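Local coordinates for thymidylate synthase thyX (Helicobacter pylori, PDB 3N3Y), which probably catalyses the reductive methylation of dUMP to dTMP as an FAD-dependent homotetramer, taking the methyl carbon from 5,10-methylenetetrahydrofolate and reducing power from NADPH, at residues L97-E102 and E160-H165; K91-T96 and L153-M158; A25-W30 and C41-L46. All coordinates share one frame; numbering follows the deposited sequence.

In the fold
Contacts 1 and 2 are neighbours, their centres about 8 Å apart, whereas contact 3 lies on the opposite side of the chain's centre, with its own centre 46 to 48 Å from the other two. The first two interleave along the chain: 91-96 runs on into 97-102, and 153-158 is soon followed by 160-165. They also touch, through the salt bridge from K91 to E99 and the packing of L97 on K155. All three are largely buried, but their chemistry differs. Contact 1 centres on one tyrosine hydroxyl, contact 2 on a bound phosphate, and contact 3 on leucine packing beside an arginine-aspartate pair between two helices.

Contact 1: L97-E102 and E160-H165; sequences LRELKE and ESYKTH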
loop_
_atom_site.group_PDB
_atom_site.type_symbol
_atom_site.label_atom_id
_atom_site.label_comp_id
_atom_site.label_asym_id
_atom_site.label_seq_id
_atom_site.Cartn_x
_atom_site.Cartn_y
_atom_site.Cartn_z
ATOM N N LEU A 97 25.260 10.373 14.625
ATOM C CA LEU A 97 25.570 10.193 16.051
ATOM C C LEU A 97 26.798 10.978 16.505
ATOM O O LEU A 97 26.916 11.330 17.674
ATOM C CB LEU A 97 25.725 8.707 16.412
ATOM C CG LEU A 97 24.456 8.065 16.991
ATOM C CD1 LEU A 97 24.712 6.637 17.505
ATOM C CD2 LEU A 97 23.861 8.937 18.101
ATOM N N ARG A 98 27.706 11.252 15.575
ATOM C CA ARG A 98 28.911 12.027 15.864
ATOM C C ARG A 98 28.612 13.438 16.417
ATOM O O ARG A 98 29.500 14.117 16.951
ATOM C CB ARG A 98 29.776 12.105 14.611
ATOM C CG ARG A 98 30.961 11.153 14.597
ATOM C CD ARG A 98 32.221 11.990 14.722
ATOM N NE ARG A 98 32.005 13.315 14.124
ATOM C CZ ARG A 98 32.659 14.426 14.467
ATOM N NH1 ARG A 98 33.591 14.389 15.414
ATOM N NH2 ARG A 98 32.378 15.577 13.860
ATOM N N GLU A 99 27.359 13.868 16.297
ATOM C CA GLU A 99 26.910 15.097 16.945
ATOM C C GLU A 99 27.243 15.129 18.449
ATOM O O GLU A 99 27.339 16.208 19.047
ATOM C CB GLU A 99 25.401 15.284 16.740
ATOM C CG GLU A 99 24.525 14.285 17.515
ATOM C CD GLU A 99 23.069 14.299 17.052
ATOM O OE1 GLU A 99 22.716 15.186 16.239
ATOM O OE2 GLU A 99 22.278 13.430 17.501
ATOM N N LEU A 100 27.399 13.950 19.054
ATOM C CA LEU A 100 27.686 13.825 20.495
ATOM C C LEU A 100 29.178 13.949 20.820
ATOM O O LEU A 100 29.559 14.225 21.956
ATOM C CB LEU A 100 27.183 12.483 21.045
ATOM C CG LEU A 100 25.687 12.255 21.258
ATOM C CD1 LEU A 100 25.442 10.897 21.916
ATOM C CD2 LEU A 100 25.083 13.370 22.101
ATOM N N LYS A 101 30.012 13.715 19.818
ATOM C CA LYS A 101 31.454 13.795 19.968
ATOM C C LYS A 101 31.850 15.150 20.541
ATOM O O LYS A 101 32.821 15.270 21.287
ATOM C CB LYS A 101 32.110 13.604 18.601
ATOM C CG LYS A 101 33.617 13.679 18.608
ATOM C CD LYS A 101 34.228 12.331 18.896
ATOM C CE LYS A 101 35.722 12.378 18.631
ATOM N NZ LYS A 101 35.983 12.913 17.264
ATOM N N GLU A 102 31.061 16.165 20.211
ATOM C CA GLU A 102 31.444 17.545 20.455
ATOM C C GLU A 102 30.957 18.140 21.777
ATOM O O GLU A 102 31.297 19.272 22.100
ATOM C CB GLU A 102 30.974 18.412 19.278
ATOM C CG GLU A 102 31.782 18.193 17.986
ATOM C CD GLU A 102 30.944 17.693 16.799
ATOM O OE1 GLU A 102 29.940 18.354 16.437
ATOM O OE2 GLU A 102 31.309 16.646 16.212
ATOM N N GLU A 160 15.859 4.632 24.052
ATOM C CA GLU A 160 14.717 4.946 23.190
ATOM C C GLU A 160 14.219 6.384 23.331
ATOM O O GLU A 160 13.528 6.878 22.457
ATOM C CB GLU A 160 13.566 3.978 23.448
ATOM C CG GLU A 160 13.952 2.534 23.278
ATOM C CD GLU A 160 13.255 1.895 22.104
ATOM O OE1 GLU A 160 12.019 2.082 21.984
ATOM O OE2 GLU A 160 13.937 1.199 21.314
ATOM N N SER A 161 14.572 7.058 24.417
ATOM C CA SER A 161 14.156 8.439 24.575
ATOM C C SER A 161 14.987 9.396 23.726
ATOM O O SER A 161 14.747 10.594 23.722
ATOM C CB SER A 161 14.191 8.858 26.043
ATOM O OG SER A 161 15.471 8.635 26.591
ATOM N N TYR A 162 15.964 8.868 23.006
ATOM C CA TYR A 162 16.797 9.705 22.161
ATOM C C TYR A 162 15.962 10.413 21.086
ATOM O O TYR A 162 15.119 9.801 20.437
ATOM C CB TYR A 162 17.874 8.874 21.493
ATOM C CG TYR A 162 19.018 9.716 21.002
ATOM C CD1 TYR A 162 19.036 10.224 19.710
ATOM C CD2 TYR A 162 20.082 10.021 21.845
ATOM C CE1 TYR A 162 20.096 11.012 19.270
ATOM C CE2 TYR A 162 21.136 10.803 21.413
ATOM C CZ TYR A 162 21.140 11.295 20.134
ATOM O OH TYR A 162 22.205 12.060 19.727
ATOM N N LYS A 163 16.213 11.701 20.898
ATOM C CA LYS A 163 15.435 12.488 19.949
ATOM C C LYS A 163 15.744 12.225 18.478
ATOM O O LYS A 163 16.885 12.044 18.078
ATOM C CB LYS A 163 15.542 13.983 20.246
ATOM C CG LYS A 163 14.615 14.452 21.345
ATOM C CD LYS A 163 14.855 15.908 21.622
ATOM C CE LYS A 163 14.040 16.383 22.800
ATOM N NZ LYS A 163 14.262 17.844 22.977
ATOM N N THR A 164 14.691 12.208 17.683
ATOM C CA THR A 164 14.832 12.118 16.245
ATOM C C THR A 164 14.123 13.309 15.574
ATOM O O THR A 164 13.431 14.089 16.235
ATOM C CB THR A 164 14.274 10.763 15.720
ATOM O OG1 THR A 164 14.641 10.589 14.343
ATOM C CG2 THR A 164 12.769 10.706 15.866
ATOM N N HIS A 165 14.289 13.415 14.259
ATOM C CA HIS A 165 13.766 14.514 13.454
ATOM C C HIS A 165 13.353 13.897 12.116
ATOM O O HIS A 165 14.058 13.037 11.577
ATOM C CB HIS A 165 14.872 15.556 13.276
ATOM C CG HIS A 165 14.524 16.710 12.390
ATOM N ND1 HIS A 165 15.486 17.423 11.702
ATOM C CD2 HIS A 165 13.341 17.296 12.095
ATOM C CE1 HIS A 165 14.911 18.391 11.013
ATOM N NE2 HIS A 165 13.609 18.334 11.232
#
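Y162 reaches across to the 3-10 segment 97-100 and is the residue through which 160-165 meets 97-102. At the start of the second segment, E160 and S161 face the second subunit instead: E160 forms a salt bridge with R74 of that subunit, and S161 hydrogen-bonds to the backbone of its Y156.

Y162 comes next. Its CG lies opposite the backbone N (chi1 -161°), which sends the ring out toward E99 and the two leucines. OH donates a hydrogen bond to E99 OE2 at 2.6 Å. The oxygen sits at the ring edge, near the ring plane; the hydroxyl in turn meets it on the anti side, 20° out of the carboxylate plane. The other oxygen, OE1, is engaged by K91 in a salt bridge, and this two-sided hold should limit rotation of the carboxylate. Two leucines pack against the same hydroxyl: L97 CD2 lies 3.9 Å from Y162 OH, and L100 CG 3.8 Å from Y162 OH. L97 crosses the tyrosine obliquely, CD2 4.1 Å from Y162 CZ, while L100 and Y162 approach from opposite directions.

From K163 onward the chain becomes strand 163-171, where H165 turns to E68 of its own chain and Q31 of a third subunit. Helix 127-145 packs along the contact, its L137 touching both L100 and Y162, while R74 of helix 74-80 packs against the tyrosine.

Contact 2: K91-T96 and L153-M158; sequences KSSRYT and LAKYAM. With UMP (2'-deoxyuridine 5'-monophosphate), chain G.
S93 and K155 form the close-packed part of this contact, and the phosphate of the bound dUMP lies against both. K155 NZ donates to S93 OG at 2.9 Å, and the same hydroxyl donates to UMP OP1 at 2.6 Å, so S93 OG links the ammonium group to the nucleotide. The lysine chain gets there by bending twice, at chi3 and chi4, which curls it round the hydroxyl so that NZ ends beside it. Its own bond to the phosphate, NZ to UMP OP3, is weak at 3.4 Å. Beside this polar cluster, M158 CE rests 4.1 Å from S93 OG.

The phosphate is held largely by S92 and the first residues of the short, weakly bonded helix at about 93-96. The backbone N atoms of S93 and R94 donate to OP1 and OP2, the second almost straight at 174°, and S92 OG also reaches OP2. R74 NH1 of the same chain adds another bond to the nucleotide. This is the dUMP site of ThyX, completed by R82 and R182 of the second subunit. With several donors and cationic groups gathered here, the phosphate's negative charge is probably well compensated.

Between the two segments the packing is thinner at R94, whose CG meets K155 CD at 4.0 Å; the arginine then runs along the nucleotide to the uracil. A bend at chi3 (67°) brings NH1 to UMP O4 at 2.8 Å, with the oxygen near the guanidinium plane, at its edge. NE is paired with D152, and NH1 also hydrogen-bonds to the backbone O of K186 of the second subunit.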
loop_
_atom_site.group_PDB
_atom_site.type_symbol
_atom_site.label_atom_id
_atom_site.label_comp_id
_atom_site.label_asym_id
_atom_site.label_seq_id
_atom_site.Cartn_x
_atom_site.Cartn_y
_atom_site.Cartn_z
ATOM N N LYS A 91 15.999 11.445 10.158
ATOM C CA LYS A 91 17.366 11.599 10.663
ATOM C C LYS A 91 17.943 10.246 11.067
ATOM O O LYS A 91 17.403 9.564 11.938
ATOM C CB LYS A 91 17.373 12.529 11.891
ATOM C CG LYS A 91 18.731 12.659 12.575
ATOM C CD LYS A 91 18.732 13.638 13.745
ATOM C CE LYS A 91 20.013 13.455 14.579
ATOM N NZ LYS A 91 19.969 14.214 15.860
ATOM N N SER A 92 19.052 9.872 10.446
ATOM C CA SER A 92 19.645 8.557 10.644
ATOM C C SER A 92 20.711 8.580 11.732
ATOM O O SER A 92 21.705 9.300 11.636
ATOM C CB SER A 92 20.255 8.067 9.331
ATOM O OG SER A 92 20.946 6.851 9.502
ATOM N N SER A 93 20.504 7.784 12.770
ATOM C CA SER A 93 21.509 7.666 13.814
ATOM C C SER A 93 22.818 7.065 13.271
ATOM O O SER A 93 23.896 7.374 13.773
ATOM C CB SER A 93 20.985 6.830 14.989
ATOM O OG SER A 93 20.928 5.455 14.641
ATOM N N ARG A 94 22.724 6.202 12.261
ATOM C CA ARG A 94 23.923 5.624 11.655
ATOM C C ARG A 94 24.852 6.704 11.079
ATOM O O ARG A 94 26.054 6.486 10.942
ATOM C CB ARG A 94 23.563 4.625 10.544
ATOM C CG ARG A 94 22.706 3.435 10.979
ATOM C CD ARG A 94 22.444 2.497 9.797
ATOM N NE ARG A 94 23.670 1.837 9.340
ATOM C CZ ARG A 94 23.889 1.445 8.085
ATOM N NH1 ARG A 94 22.968 1.642 7.150
ATOM N NH2 ARG A 94 25.031 0.855 7.762
ATOM N N TYR A 95 24.309 7.866 10.735
ATOM C CA TYR A 95 25.131 8.891 10.103
ATOM C C TYR A 95 25.189 10.237 10.817
ATOM O O TYR A 95 25.836 11.154 10.333
ATOM C CB TYR A 95 24.749 9.049 8.620
ATOM C CG TYR A 95 25.237 7.857 7.818
ATOM C CD1 TYR A 95 26.602 7.693 7.548
ATOM C CD2 TYR A 95 24.354 6.869 7.379
ATOM C CE1 TYR A 95 27.073 6.595 6.839
ATOM C CE2 TYR A 95 24.811 5.764 6.663
ATOM C CZ TYR A 95 26.174 5.633 6.400
ATOM O OH TYR A 95 26.640 4.543 5.695
ATOM N N THR A 96 24.542 10.354 11.970
ATOM C CA THR A 96 24.506 11.635 12.664
ATOM C C THR A 96 24.947 11.570 14.132
ATOM O O THR A 96 24.972 12.598 14.815
ATOM C CB THR A 96 23.094 12.227 12.654
ATOM O OG1 THR A 96 22.222 11.327 13.341
ATOM C CG2 THR A 96 22.590 12.456 11.223
ATOM N N LEU A 153 27.910 0.637 15.637
ATOM C CA LEU A 153 28.076 -0.173 16.835
ATOM C C LEU A 153 27.574 0.594 18.039
ATOM O O LEU A 153 26.882 0.050 18.900
ATOM C CB LEU A 153 29.556 -0.535 17.069
ATOM C CG LEU A 153 30.252 -1.341 15.974
ATOM C CD1 LEU A 153 31.718 -1.575 16.328
ATOM C CD2 LEU A 153 29.525 -2.662 15.718
ATOM N N ALA A 154 27.922 1.869 18.102
ATOM C CA ALA A 154 27.566 2.654 19.270
ATOM C C ALA A 154 26.042 2.771 19.422
ATOM O O ALA A 154 25.525 2.704 20.536
ATOM C CB ALA A 154 28.241 4.018 19.234
ATOM N N LYS A 155 25.324 2.902 18.306
ATOM C CA LYS A 155 23.861 3.044 18.353
ATOM C C LYS A 155 23.137 1.960 19.188
ATOM O O LYS A 155 22.022 2.180 19.638
ATOM C CB LYS A 155 23.263 3.148 16.938
ATOM C CG LYS A 155 23.323 1.850 16.138
ATOM C CD LYS A 155 22.927 2.054 14.678
ATOM C CE LYS A 155 21.469 1.655 14.415
ATOM N NZ LYS A 155 20.497 2.589 15.048
ATOM N N TYR A 156 23.785 0.814 19.409
ATOM C CA TYR A 156 23.268 -0.245 20.280
ATOM C C TYR A 156 23.118 0.161 21.749
ATOM O O TYR A 156 22.335 -0.434 22.487
ATOM C CB TYR A 156 24.112 -1.524 20.143
ATOM C CG TYR A 156 23.745 -2.224 18.864
ATOM C CD1 TYR A 156 24.232 -1.764 17.641
ATOM C CD2 TYR A 156 22.850 -3.296 18.860
ATOM C CE1 TYR A 156 23.860 -2.365 16.440
ATOM C CE2 TYR A 156 22.470 -3.904 17.664
ATOM C CZ TYR A 156 22.980 -3.429 16.453
ATOM O OH TYR A 156 22.620 -4.014 15.244
ATOM N N ALA A 157 23.841 1.191 22.163
ATOM C CA ALA A 157 23.758 1.654 23.543
ATOM C C ALA A 157 22.767 2.807 23.718
ATOM O O ALA A 157 22.578 3.302 24.808
ATOM C CB ALA A 157 25.131 2.072 24.028
ATOM N N MET A 158 22.149 3.247 22.636
ATOM C CA MET A 158 21.306 4.425 22.686
ATOM C C MET A 158 19.935 4.139 23.329
ATOM O O MET A 158 19.305 3.126 23.036
ATOM C CB MET A 158 21.153 4.968 21.269
ATOM C CG MET A 158 20.195 6.115 21.095
ATOM S SD MET A 158 20.218 6.647 19.372
ATOM C CE MET A 158 19.770 5.119 18.555
HETATM N N1 UMP G . 16.812 3.523 8.216
HETATM C C2 UMP G . 16.765 2.234 7.727
HETATM N N3 UMP G . 17.945 1.603 7.378
HETATM C C4 UMP G . 19.157 2.262 7.528
HETATM C C5 UMP G . 19.201 3.567 8.022
HETATM C C6 UMP G . 18.008 4.183 8.367
HETATM O O2 UMP G . 15.676 1.660 7.605
HETATM O O4 UMP G . 20.194 1.686 7.225
HETATM C "C1'" UMP G . 15.556 4.165 8.609
HETATM C "C2'" UMP G . 15.112 3.518 9.920
HETATM C "C3'" UMP G . 14.672 4.694 10.770
HETATM C "C4'" UMP G . 15.469 5.868 10.222
HETATM O "O3'" UMP G . 13.302 4.929 10.558
HETATM O "O4'" UMP G . 15.766 5.535 8.881
HETATM C "C5'" UMP G . 16.781 6.085 10.989
HETATM O "O5'" UMP G . 17.368 4.827 11.244
HETATM P P UMP G . 18.805 4.593 11.924
HETATM O OP1 UMP G . 18.716 5.210 13.284
HETATM O OP2 UMP G . 19.907 5.180 11.071
HETATM O OP3 UMP G . 19.070 3.127 12.022
#

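Contact 3: A25-W30 and C41-L46; sequences AIRTCW and CKDKEL
Two successive helices, 20-30 and 41-51, joined by a ten-residue loop, pack together near the FAD site, where C29 touches the cofactor; across the interface I26 and R27 both pack on L46. The axes of the two short segments run at 80° to each other and come no closer than 11.2 Å, so long side chains have to bridge the gap.

L46 is the apolar centre. Its CD2 lies 3.8 Å from I26 CG2, the two side chains passing each other in opposite directions. The same methyl also lies over one face of the R27 guanidinium, 3.6 Å from R27 CZ. The arginine bends at chi2 and chi3, which carries its planar end across L46 to the start of the second helix.

I26 additionally packs on I47 and V50 of helix 41-51. W30, one turn on, has its ring edge against I26 CG2, and its ring also meets that of Y95 of a third subunit.

R27 NE is held by S32, and D43 OD2 by G39 and S36 of the connecting loop, so both partners of the charged pair are anchored there. With guanidinium and carboxylate planes 53° apart, R27 NH1 makes its salt bridge to D43 OD1 at 2.6 Å.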
loop_
_atom_site.group_PDB
_atom_site.type_symbol
_atom_site.label_atom_id
_atom_site.label_comp_id
_atom_site.label_asym_id
_atom_site.label_seq_id
_atom_site.Cartn_x
_atom_site.Cartn_y
_atom_site.Cartn_z
ATOM N N ALA A 25 -12.761 16.539 -7.051
ATOM C CA ALA A 25 -12.666 15.086 -7.169
ATOM C C ALA A 25 -13.995 14.408 -6.858
ATOM O O ALA A 25 -14.387 13.442 -7.512
ATOM C CB ALA A 25 -11.568 14.536 -6.250
ATOM N N ILE A 26 -14.680 14.908 -5.843
ATOM C CA ILE A 26 -15.935 14.306 -5.431
ATOM C C ILE A 26 -17.016 14.499 -6.502
ATOM O O ILE A 26 -17.803 13.588 -6.794
ATOM C CB ILE A 26 -16.401 14.887 -4.081
ATOM C CG1 ILE A 26 -15.359 14.559 -2.997
ATOM C CG2 ILE A 26 -17.779 14.339 -3.717
ATOM C CD1 ILE A 26 -15.574 15.260 -1.674
ATOM N N ARG A 27 -17.031 15.691 -7.090
ATOM C CA ARG A 27 -18.038 16.035 -8.072
ATOM C C ARG A 27 -17.793 15.295 -9.384
ATOM O O ARG A 27 -18.728 15.054 -10.144
ATOM C CB ARG A 27 -18.102 17.558 -8.269
ATOM C CG ARG A 27 -18.380 18.302 -6.972
ATOM C CD ARG A 27 -19.207 19.563 -7.161
ATOM N NE ARG A 27 -20.532 19.374 -6.576
ATOM C CZ ARG A 27 -20.963 19.997 -5.491
ATOM N NH1 ARG A 27 -20.190 20.880 -4.878
ATOM N NH2 ARG A 27 -22.176 19.748 -5.026
ATOM N N THR A 28 -16.537 14.926 -9.633
ATOM C CA THR A 28 -16.187 14.167 -10.819
ATOM C C THR A 28 -16.940 12.838 -10.878
ATOM O O THR A 28 -17.312 12.384 -11.956
ATOM C CB THR A 28 -14.676 13.881 -10.911
ATOM O OG1 THR A 28 -13.967 15.084 -11.240
ATOM C CG2 THR A 28 -14.419 12.867 -11.998
ATOM N N CYS A 29 -17.170 12.227 -9.720
ATOM C CA CYS A 29 -17.764 10.893 -9.674
ATOM C C CYS A 29 -19.186 10.887 -10.207
ATOM O O CYS A 29 -19.546 10.022 -10.994
ATOM C CB CYS A 29 -17.732 10.317 -8.256
ATOM S SG CYS A 29 -16.060 10.049 -7.595
ATOM N N TRP A 30 -19.988 11.852 -9.769
ATOM C CA TRP A 30 -21.379 11.950 -10.196
ATOM C C TRP A 30 -21.582 13.102 -11.161
ATOM O O TRP A 30 -22.709 13.416 -11.517
ATOM C CB TRP A 30 -22.303 12.127 -8.997
ATOM C CG TRP A 30 -22.208 11.020 -8.028
ATOM C CD1 TRP A 30 -22.855 9.817 -8.088
ATOM C CD2 TRP A 30 -21.409 10.991 -6.835
ATOM N NE1 TRP A 30 -22.510 9.038 -7.005
ATOM C CE2 TRP A 30 -21.623 9.735 -6.220
ATOM C CE3 TRP A 30 -20.533 11.904 -6.226
ATOM C CZ2 TRP A 30 -20.995 9.372 -5.022
ATOM C CZ3 TRP A 30 -19.908 11.536 -5.041
ATOM C CH2 TRP A 30 -20.145 10.282 -4.452
ATOM N N CYS A 41 -18.867 27.548 0.732
ATOM C CA CYS A 41 -19.198 26.724 1.896
ATOM C C CYS A 41 -19.892 25.401 1.542
ATOM O O CYS A 41 -19.720 24.401 2.232
ATOM C CB CYS A 41 -20.004 27.526 2.937
ATOM S SG CYS A 41 -21.620 28.150 2.387
ATOM N N LYS A 42 -20.669 25.399 0.463
ATOM C CA LYS A 42 -21.317 24.171 -0.003
ATOM C C LYS A 42 -20.302 23.168 -0.548
ATOM O O LYS A 42 -20.498 21.959 -0.435
ATOM C CB LYS A 42 -22.391 24.458 -1.058
ATOM C CG LYS A 42 -23.558 25.276 -0.537
ATOM C CD LYS A 42 -24.794 25.103 -1.401
ATOM C CE LYS A 42 -25.340 23.679 -1.304
ATOM N NZ LYS A 42 -25.789 23.317 0.077
ATOM N N ASP A 43 -19.223 23.666 -1.142
ATOM C CA ASP A 43 -18.145 22.782 -1.578
ATOM C C ASP A 43 -17.403 22.200 -0.367
ATOM O O ASP A 43 -17.105 21.001 -0.344
ATOM C CB ASP A 43 -17.186 23.497 -2.545
ATOM C CG ASP A 43 -17.752 23.601 -3.970
ATOM O OD1 ASP A 43 -18.760 22.918 -4.266
ATOM O OD2 ASP A 43 -17.188 24.358 -4.797
ATOM N N LYS A 44 -17.120 23.042 0.636
ATOM C CA LYS A 44 -16.469 22.573 1.865
ATOM C C LYS A 44 -17.347 21.549 2.559
ATOM O O LYS A 44 -16.866 20.542 3.067
ATOM C CB LYS A 44 -16.198 23.720 2.849
ATOM C CG LYS A 44 -15.019 24.619 2.517
ATOM C CD LYS A 44 -14.857 25.684 3.605
ATOM C CE LYS A 44 -16.211 26.319 3.943
ATOM N NZ LYS A 44 -16.147 27.370 5.001
ATOM N N GLU A 45 -18.644 21.824 2.585
ATOM C CA GLU A 45 -19.585 20.938 3.240
ATOM C C GLU A 45 -19.555 19.569 2.591
ATOM O O GLU A 45 -19.646 18.548 3.274
ATOM C CB GLU A 45 -20.992 21.519 3.169
ATOM C CG GLU A 45 -22.087 20.486 3.302
ATOM C CD GLU A 45 -22.099 19.808 4.665
ATOM O OE1 GLU A 45 -21.178 20.066 5.478
ATOM O OE2 GLU A 45 -23.039 19.016 4.922
ATOM N N LEU A 46 -19.417 19.555 1.268
ATOM C CA LEU A 46 -19.431 18.313 0.495
ATOM C C LEU A 46 -18.261 17.375 0.837
ATOM O O LEU A 46 -18.439 16.159 0.949
ATOM C CB LEU A 46 -19.442 18.621 -1.009
ATOM C CG LEU A 46 -19.278 17.429 -1.962
ATOM C CD1 LEU A 46 -20.552 16.591 -2.035
ATOM C CD2 LEU A 46 -18.878 17.916 -3.337
#